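Local coordinates for protein Lhca5 (Dunaliella salina, PDB 6SL5) that binds chlorophylls a and b, lutein and lipids and, as an Lhca protein, probably harvests light for photosystem I, at residues Phe90-Tyr98 with Gly107-Phe115. Numbering follows the deposited sequence.
With CLA (chlorophyll a), chain B.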
ATOM      1  N   PHE R  90     -19.371   7.806 -70.953  1.00  0.00           N
ATOM      2  CA  PHE R  90     -18.850   8.892 -70.139  1.00  0.00           C
ATOM      3  C   PHE R  90     -17.443   8.614 -69.646  1.00  0.00           C
ATOM      4  O   PHE R  90     -16.655   9.545 -69.525  1.00  0.00           O
ATOM      5  CB  PHE R  90     -19.783   9.182 -68.974  1.00  0.00           C
ATOM      6  CG  PHE R  90     -20.682  10.321 -69.244  1.00  0.00           C
ATOM      7  CD1 PHE R  90     -20.352  11.592 -68.807  1.00  0.00           C
ATOM      8  CD2 PHE R  90     -21.818  10.144 -70.007  1.00  0.00           C
ATOM      9  CE1 PHE R  90     -21.167  12.654 -69.085  1.00  0.00           C
ATOM     10  CE2 PHE R  90     -22.626  11.206 -70.285  1.00  0.00           C
ATOM     11  CZ  PHE R  90     -22.312  12.457 -69.833  1.00  0.00           C
ATOM     12  N   SER R  91     -17.103   7.354 -69.370  1.00  0.00           N
ATOM     13  CA  SER R  91     -15.756   7.031 -68.899  1.00  0.00           C
ATOM     14  C   SER R  91     -14.724   7.326 -69.973  1.00  0.00           C
ATOM     15  O   SER R  91     -13.663   7.903 -69.689  1.00  0.00           O
ATOM     16  CB  SER R  91     -15.679   5.567 -68.484  1.00  0.00           C
ATOM     17  OG  SER R  91     -15.620   4.740 -69.633  1.00  0.00           O
ATOM     18  N   PHE R  92     -15.036   6.958 -71.219  1.00  0.00           N
ATOM     19  CA  PHE R  92     -14.118   7.242 -72.323  1.00  0.00           C
ATOM     20  C   PHE R  92     -13.960   8.754 -72.521  1.00  0.00           C
ATOM     21  O   PHE R  92     -12.832   9.282 -72.583  1.00  0.00           O
ATOM     22  CB  PHE R  92     -14.634   6.526 -73.578  1.00  0.00           C
ATOM     23  CG  PHE R  92     -14.228   7.150 -74.875  1.00  0.00           C
ATOM     24  CD1 PHE R  92     -15.136   7.907 -75.602  1.00  0.00           C
ATOM     25  CD2 PHE R  92     -12.964   6.935 -75.403  1.00  0.00           C
ATOM     26  CE1 PHE R  92     -14.785   8.465 -76.812  1.00  0.00           C
ATOM     27  CE2 PHE R  92     -12.602   7.496 -76.617  1.00  0.00           C
ATOM     28  CZ  PHE R  92     -13.516   8.265 -77.319  1.00  0.00           C
ATOM     29  N   LEU R  93     -15.093   9.468 -72.550  1.00  0.00           N
ATOM     30  CA  LEU R  93     -15.107  10.922 -72.709  1.00  0.00           C
ATOM     31  C   LEU R  93     -14.372  11.645 -71.572  1.00  0.00           C
ATOM     32  O   LEU R  93     -13.606  12.592 -71.808  1.00  0.00           O
ATOM     33  CB  LEU R  93     -16.571  11.364 -72.782  1.00  0.00           C
ATOM     34  CG  LEU R  93     -16.967  12.827 -72.778  1.00  0.00           C
ATOM     35  CD1 LEU R  93     -16.463  13.335 -73.980  1.00  0.00           C
ATOM     36  CD2 LEU R  93     -18.466  13.014 -72.802  1.00  0.00           C
ATOM     37  N   GLU R  94     -14.579  11.195 -70.330  1.00  0.00           N
ATOM     38  CA  GLU R  94     -13.959  11.818 -69.165  1.00  0.00           C
ATOM     39  C   GLU R  94     -12.466  11.578 -69.113  1.00  0.00           C
ATOM     40  O   GLU R  94     -11.712  12.463 -68.683  1.00  0.00           O
ATOM     41  CB  GLU R  94     -14.604  11.313 -67.876  1.00  0.00           C
ATOM     42  CG  GLU R  94     -15.965  11.921 -67.536  1.00  0.00           C
ATOM     43  CD  GLU R  94     -15.941  13.413 -67.249  1.00  0.00           C
ATOM     44  OE1 GLU R  94     -15.736  14.249 -68.147  1.00  0.00           O
ATOM     45  OE2 GLU R  94     -16.171  13.776 -66.101  1.00  0.00           O
ATOM     46  N   SER R  95     -12.023  10.382 -69.521  1.00  0.00           N
ATOM     47  CA  SER R  95     -10.595  10.092 -69.543  1.00  0.00           C
ATOM     48  C   SER R  95      -9.900  11.009 -70.535  1.00  0.00           C
ATOM     49  O   SER R  95      -8.801  11.522 -70.262  1.00  0.00           O
ATOM     50  CB  SER R  95     -10.366   8.623 -69.885  1.00  0.00           C
ATOM     51  OG  SER R  95      -8.992   8.294 -69.834  1.00  0.00           O
ATOM     52  N   LYS R  96     -10.566  11.268 -71.669  1.00  0.00           N
ATOM     53  CA  LYS R  96      -9.999  12.197 -72.645  1.00  0.00           C
ATOM     54  C   LYS R  96      -9.949  13.612 -72.080  1.00  0.00           C
ATOM     55  O   LYS R  96      -8.971  14.341 -72.304  1.00  0.00           O
ATOM     56  CB  LYS R  96     -10.798  12.195 -73.951  1.00  0.00           C
ATOM     57  CG  LYS R  96     -10.920  10.854 -74.659  1.00  0.00           C
ATOM     58  CD  LYS R  96      -9.601  10.098 -74.758  1.00  0.00           C
ATOM     59  CE  LYS R  96      -8.636  10.758 -75.724  1.00  0.00           C
ATOM     60  NZ  LYS R  96      -7.338  10.056 -75.832  1.00  0.00           N
ATOM     61  N   ARG R  97     -10.989  14.019 -71.331  1.00  0.00           N
ATOM     62  CA  ARG R  97     -11.009  15.364 -70.756  1.00  0.00           C
ATOM     63  C   ARG R  97      -9.903  15.563 -69.729  1.00  0.00           C
ATOM     64  O   ARG R  97      -9.263  16.622 -69.690  1.00  0.00           O
ATOM     65  CB  ARG R  97     -12.358  15.673 -70.121  1.00  0.00           C
ATOM     66  CG  ARG R  97     -12.438  17.112 -69.667  1.00  0.00           C
ATOM     67  CD  ARG R  97     -13.604  17.346 -68.789  1.00  0.00           C
ATOM     68  NE  ARG R  97     -13.524  16.594 -67.546  1.00  0.00           N
ATOM     69  CZ  ARG R  97     -14.341  16.839 -66.541  1.00  0.00           C
ATOM     70  NH1 ARG R  97     -15.224  17.786 -66.719  1.00  0.00           N
ATOM     71  NH2 ARG R  97     -14.292  16.164 -65.402  1.00  0.00           N
ATOM     72  N   TYR R  98      -9.671  14.550 -68.888  1.00  0.00           N
ATOM     73  CA  TYR R  98      -8.614  14.634 -67.887  1.00  0.00           C
ATOM     74  C   TYR R  98      -7.255  14.722 -68.546  1.00  0.00           C
ATOM     75  O   TYR R  98      -6.378  15.459 -68.078  1.00  0.00           O
ATOM     76  CB  TYR R  98      -8.654  13.411 -66.992  1.00  0.00           C
ATOM     77  CG  TYR R  98      -7.699  13.442 -65.839  1.00  0.00           C
ATOM     78  CD1 TYR R  98      -7.891  14.328 -64.786  1.00  0.00           C
ATOM     79  CD2 TYR R  98      -6.671  12.526 -65.749  1.00  0.00           C
ATOM     80  CE1 TYR R  98      -7.053  14.327 -63.701  1.00  0.00           C
ATOM     81  CE2 TYR R  98      -5.853  12.508 -64.676  1.00  0.00           C
ATOM     82  CZ  TYR R  98      -6.022  13.428 -63.656  1.00  0.00           C
ATOM     83  OH  TYR R  98      -5.164  13.416 -62.571  1.00  0.00           O
ATOM     84  N   GLY R 107      -9.939  22.923 -69.445  1.00 30.00           N
ATOM     85  CA  GLY R 107     -10.485  22.002 -70.419  1.00 30.00           C
ATOM     86  C   GLY R 107     -11.910  22.277 -70.832  1.00 30.00           C
ATOM     87  O   GLY R 107     -12.873  22.079 -70.086  1.00 30.00           O
ATOM     88  N   GLY R 108     -12.019  22.791 -72.040  1.00 30.00           N
ATOM     89  CA  GLY R 108     -13.290  23.121 -72.626  1.00 30.00           C
ATOM     90  C   GLY R 108     -13.281  22.497 -73.995  1.00 30.00           C
ATOM     91  O   GLY R 108     -12.782  23.107 -74.944  1.00 30.00           O
ATOM     92  N   PHE R 109     -13.796  21.272 -74.089  1.00 30.00           N
ATOM     93  CA  PHE R 109     -13.824  20.539 -75.345  1.00 30.00           C
ATOM     94  C   PHE R 109     -14.714  19.329 -75.218  1.00 30.00           C
ATOM     95  O   PHE R 109     -14.986  18.862 -74.126  1.00 30.00           O
ATOM     96  CB  PHE R 109     -12.435  20.080 -75.785  1.00 30.00           C
ATOM     97  CG  PHE R 109     -11.641  19.375 -74.727  1.00 30.00           C
ATOM     98  CD1 PHE R 109     -10.875  20.093 -73.818  1.00 30.00           C
ATOM     99  CD2 PHE R 109     -11.609  17.995 -74.677  1.00 30.00           C
ATOM    100  CE1 PHE R 109     -10.137  19.454 -72.864  1.00 30.00           C
ATOM    101  CE2 PHE R 109     -10.860  17.353 -73.726  1.00 30.00           C
ATOM    102  CZ  PHE R 109     -10.122  18.090 -72.820  1.00 30.00           C
ATOM    103  N   ILE R 110     -15.137  18.810 -76.364  1.00 30.00           N
ATOM    104  CA  ILE R 110     -15.961  17.613 -76.428  1.00 30.00           C
ATOM    105  C   ILE R 110     -15.081  16.506 -76.997  1.00 30.00           C
ATOM    106  O   ILE R 110     -14.402  16.699 -78.015  1.00 30.00           O
ATOM    107  CB  ILE R 110     -17.247  17.845 -77.246  1.00 30.00           C
ATOM    108  CG1 ILE R 110     -18.006  16.535 -77.480  1.00 30.00           C
ATOM    109  CG2 ILE R 110     -16.970  18.576 -78.551  1.00 30.00           C
ATOM    110  CD1 ILE R 110     -18.588  15.937 -76.226  1.00 30.00           C
ATOM    111  N   ASN R 111     -15.064  15.367 -76.309  1.00 30.00           N
ATOM    112  CA  ASN R 111     -14.279  14.165 -76.637  1.00 30.00           C
ATOM    113  C   ASN R 111     -12.795  14.501 -76.576  1.00 30.00           C
ATOM    114  O   ASN R 111     -12.329  14.947 -75.515  1.00 30.00           O
ATOM    115  CB  ASN R 111     -14.755  13.501 -77.927  1.00 30.00           C
ATOM    116  CG  ASN R 111     -14.456  12.015 -77.927  1.00 30.00           C
ATOM    117  OD1 ASN R 111     -13.887  11.497 -76.965  1.00 30.00           O
ATOM    118  ND2 ASN R 111     -14.844  11.320 -78.990  1.00 30.00           N
ATOM    119  N   SER R 112     -12.026  14.285 -77.642  1.00 30.00           N
ATOM    120  CA  SER R 112     -10.585  14.528 -77.650  1.00 30.00           C
ATOM    121  C   SER R 112     -10.257  15.623 -78.650  1.00 30.00           C
ATOM    122  O   SER R 112      -9.913  15.338 -79.798  1.00 30.00           O
ATOM    123  CB  SER R 112      -9.892  13.271 -77.997  1.00 30.00           C
ATOM    124  OG  SER R 112     -10.263  12.840 -79.293  1.00 30.00           O
ATOM    125  N   TYR R 113     -10.351  16.879 -78.209  1.00 30.00           N
ATOM    126  CA  TYR R 113     -10.052  18.033 -79.059  1.00 30.00           C
ATOM    127  C   TYR R 113      -9.594  19.203 -78.189  1.00 30.00           C
ATOM    128  O   TYR R 113     -10.284  20.219 -78.119  1.00 30.00           O
ATOM    129  CB  TYR R 113     -11.284  18.453 -79.869  1.00 30.00           C
ATOM    130  CG  TYR R 113     -11.732  17.531 -80.980  1.00 30.00           C
ATOM    131  CD1 TYR R 113     -11.192  17.638 -82.255  1.00 30.00           C
ATOM    132  CD2 TYR R 113     -12.725  16.580 -80.765  1.00 30.00           C
ATOM    133  CE1 TYR R 113     -11.609  16.806 -83.281  1.00 30.00           C
ATOM    134  CE2 TYR R 113     -13.145  15.739 -81.780  1.00 30.00           C
ATOM    135  CZ  TYR R 113     -12.585  15.859 -83.034  1.00 30.00           C
ATOM    136  OH  TYR R 113     -13.006  15.025 -84.045  1.00 30.00           O
ATOM    137  N   PRO R 114      -8.350  19.081 -77.512  1.00 30.00           N
ATOM    138  CA  PRO R 114      -7.770  20.109 -76.594  1.00 30.00           C
ATOM    139  C   PRO R 114      -8.411  21.483 -76.392  1.00 30.00           C
ATOM    140  O   PRO R 114      -8.690  21.891 -75.264  1.00 30.00           O
ATOM    141  CB  PRO R 114      -6.358  20.268 -77.167  1.00 30.00           C
ATOM    142  CG  PRO R 114      -6.010  18.857 -77.667  1.00 30.00           C
ATOM    143  CD  PRO R 114      -7.318  18.081 -77.841  1.00 30.00           C
ATOM    144  N   PHE R 115      -8.669  22.189 -77.488  1.00 30.00           N
ATOM    145  CA  PHE R 115      -9.337  23.481 -77.478  1.00 30.00           C
ATOM    146  C   PHE R 115     -10.560  23.336 -78.369  1.00 30.00           C
ATOM    147  O   PHE R 115     -10.454  22.797 -79.474  1.00 30.00           O
ATOM    148  CB  PHE R 115      -8.441  24.609 -78.007  1.00 30.00           C
ATOM    149  CG  PHE R 115      -7.399  25.089 -77.032  1.00 30.00           C
ATOM    150  CD1 PHE R 115      -7.629  26.214 -76.249  1.00 30.00           C
ATOM    151  CD2 PHE R 115      -6.178  24.442 -76.924  1.00 30.00           C
ATOM    152  CE1 PHE R 115      -6.667  26.671 -75.360  1.00 30.00           C
ATOM    153  CE2 PHE R 115      -5.209  24.893 -76.037  1.00 30.00           C
ATOM    154  CZ  PHE R 115      -5.457  26.010 -75.254  1.00 30.00           C
TER
HETATM  155 MG   CLA B 612     -16.716  14.026 -63.213  1.00  0.00          MG
HETATM  156  CHA CLA B 612     -14.904  16.628 -61.886  1.00  0.00           C
HETATM  157  CHB CLA B 612     -13.914  12.034 -63.162  1.00  0.00           C
HETATM  158  CHC CLA B 612     -18.515  11.593 -64.469  1.00  0.00           C
HETATM  159  CHD CLA B 612     -19.499  16.101 -63.474  1.00  0.00           C
HETATM  160  NA  CLA B 612     -14.630  14.274 -62.583  1.00  0.00           N
HETATM  161  C1A CLA B 612     -14.091  15.370 -62.082  1.00  0.00           C
HETATM  162  C2A CLA B 612     -12.664  15.108 -61.700  1.00  0.00           C
HETATM  163  C3A CLA B 612     -12.375  13.718 -62.220  1.00  0.00           C
HETATM  164  C4A CLA B 612     -13.709  13.305 -62.677  1.00  0.00           C
HETATM  165  CMA CLA B 612     -11.204  13.630 -63.175  1.00  0.00           C
HETATM  166  CAA CLA B 612     -12.627  15.119 -60.172  1.00  0.00           C
HETATM  167  CBA CLA B 612     -11.601  14.206 -59.531  1.00  0.00           C
HETATM  168  CGA CLA B 612     -12.385  13.105 -58.906  1.00  0.00           C
HETATM  169  O1A CLA B 612     -11.937  11.988 -58.981  1.00  0.00           O
HETATM  170  O2A CLA B 612     -13.538  13.371 -58.351  1.00  0.00           O
HETATM  171  NB  CLA B 612     -16.281  12.119 -63.718  1.00  0.00           N
HETATM  172  C1B CLA B 612     -15.088  11.486 -63.653  1.00  0.00           C
HETATM  173  C2B CLA B 612     -15.194  10.141 -64.100  1.00  0.00           C
HETATM  174  C3B CLA B 612     -16.511  10.007 -64.484  1.00  0.00           C
HETATM  175  C4B CLA B 612     -17.177  11.285 -64.232  1.00  0.00           C
HETATM  176  CMB CLA B 612     -14.006   9.212 -64.114  1.00  0.00           C
HETATM  177  CAB CLA B 612     -17.268   8.862 -65.050  1.00  0.00           C
HETATM  178  CBB CLA B 612     -16.809   7.422 -65.079  1.00  0.00           C
HETATM  179  NC  CLA B 612     -18.744  13.849 -63.708  1.00  0.00           N
HETATM  180  C1C CLA B 612     -19.269  12.756 -64.220  1.00  0.00           C
HETATM  181  C2C CLA B 612     -20.717  12.886 -64.471  1.00  0.00           C
HETATM  182  C3C CLA B 612     -21.027  14.149 -64.079  1.00  0.00           C
HETATM  183  C4C CLA B 612     -19.776  14.754 -63.620  1.00  0.00           C
HETATM  184  CMC CLA B 612     -21.657  11.856 -65.018  1.00  0.00           C
HETATM  185  CAC CLA B 612     -22.430  14.703 -64.152  1.00  0.00           C
HETATM  186  CBC CLA B 612     -22.967  15.215 -62.839  1.00  0.00           C
HETATM  187  ND  CLA B 612     -17.153  15.892 -62.927  1.00  0.00           N
HETATM  188  C1D CLA B 612     -18.305  16.579 -62.941  1.00  0.00           C
HETATM  189  C2D CLA B 612     -18.195  17.803 -62.258  1.00  0.00           C
HETATM  190  C3D CLA B 612     -16.859  17.833 -61.868  1.00  0.00           C
HETATM  191  C4D CLA B 612     -16.235  16.678 -62.276  1.00  0.00           C
HETATM  192  CMD CLA B 612     -19.250  18.815 -62.046  1.00  0.00           C
HETATM  193  CAD CLA B 612     -15.869  18.628 -61.224  1.00  0.00           C
HETATM  194  OBD CLA B 612     -16.103  19.721 -60.863  1.00  0.00           O
HETATM  195  CBD CLA B 612     -14.534  17.943 -61.239  1.00  0.00           C
HETATM  196  CGD CLA B 612     -13.359  18.541 -61.978  1.00  0.00           C
HETATM  197  O1D CLA B 612     -12.481  19.142 -61.392  1.00  0.00           O
HETATM  198  O2D CLA B 612     -13.168  18.332 -63.264  1.00  0.00           O
HETATM  199  CED CLA B 612     -11.836  17.934 -63.555  1.00  0.00           C
HETATM  200  C1  CLA B 612     -13.845  12.457 -57.267  1.00  0.00           C
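The 50° chi1 of F109 tucks its ring in beside both the N and the C of its own backbone and presses it against the last turn of 90-98: its CZ lies 3.5 Å from R97 CA, while K96 O meets its edge. R97 carries CG anti to its own N (chi1 -173°) and runs past this ring toward the chlorophyll. N111 reaches the ring of F92, amide and ring planes 77° apart, with OD1 3.2 Å from CE1. L93 CD1 packs on the N111 backbone and 4.0 Å from I110 CD1, whereas K96 bends so that CE rests on S112 CB.

On the pigment side, E94 OE2 sits 2.9 Å from the chlorophyll magnesium, probably as its ligand, and 3.1 Å from R97 NH2 in a salt bridge that is purely electrostatic, no N-H being aimed at the oxygen. Such glutamate-arginine pairs are familiar from light-harvesting chlorophyll a/b proteins. An alanine at E94 is likely to leave the magnesium without the carboxylate facing it and R97 without this countercharge. The loop before helix 124-145 folds back on helix 81-104, while R97 touches Y42 and V46 of helix 34-63.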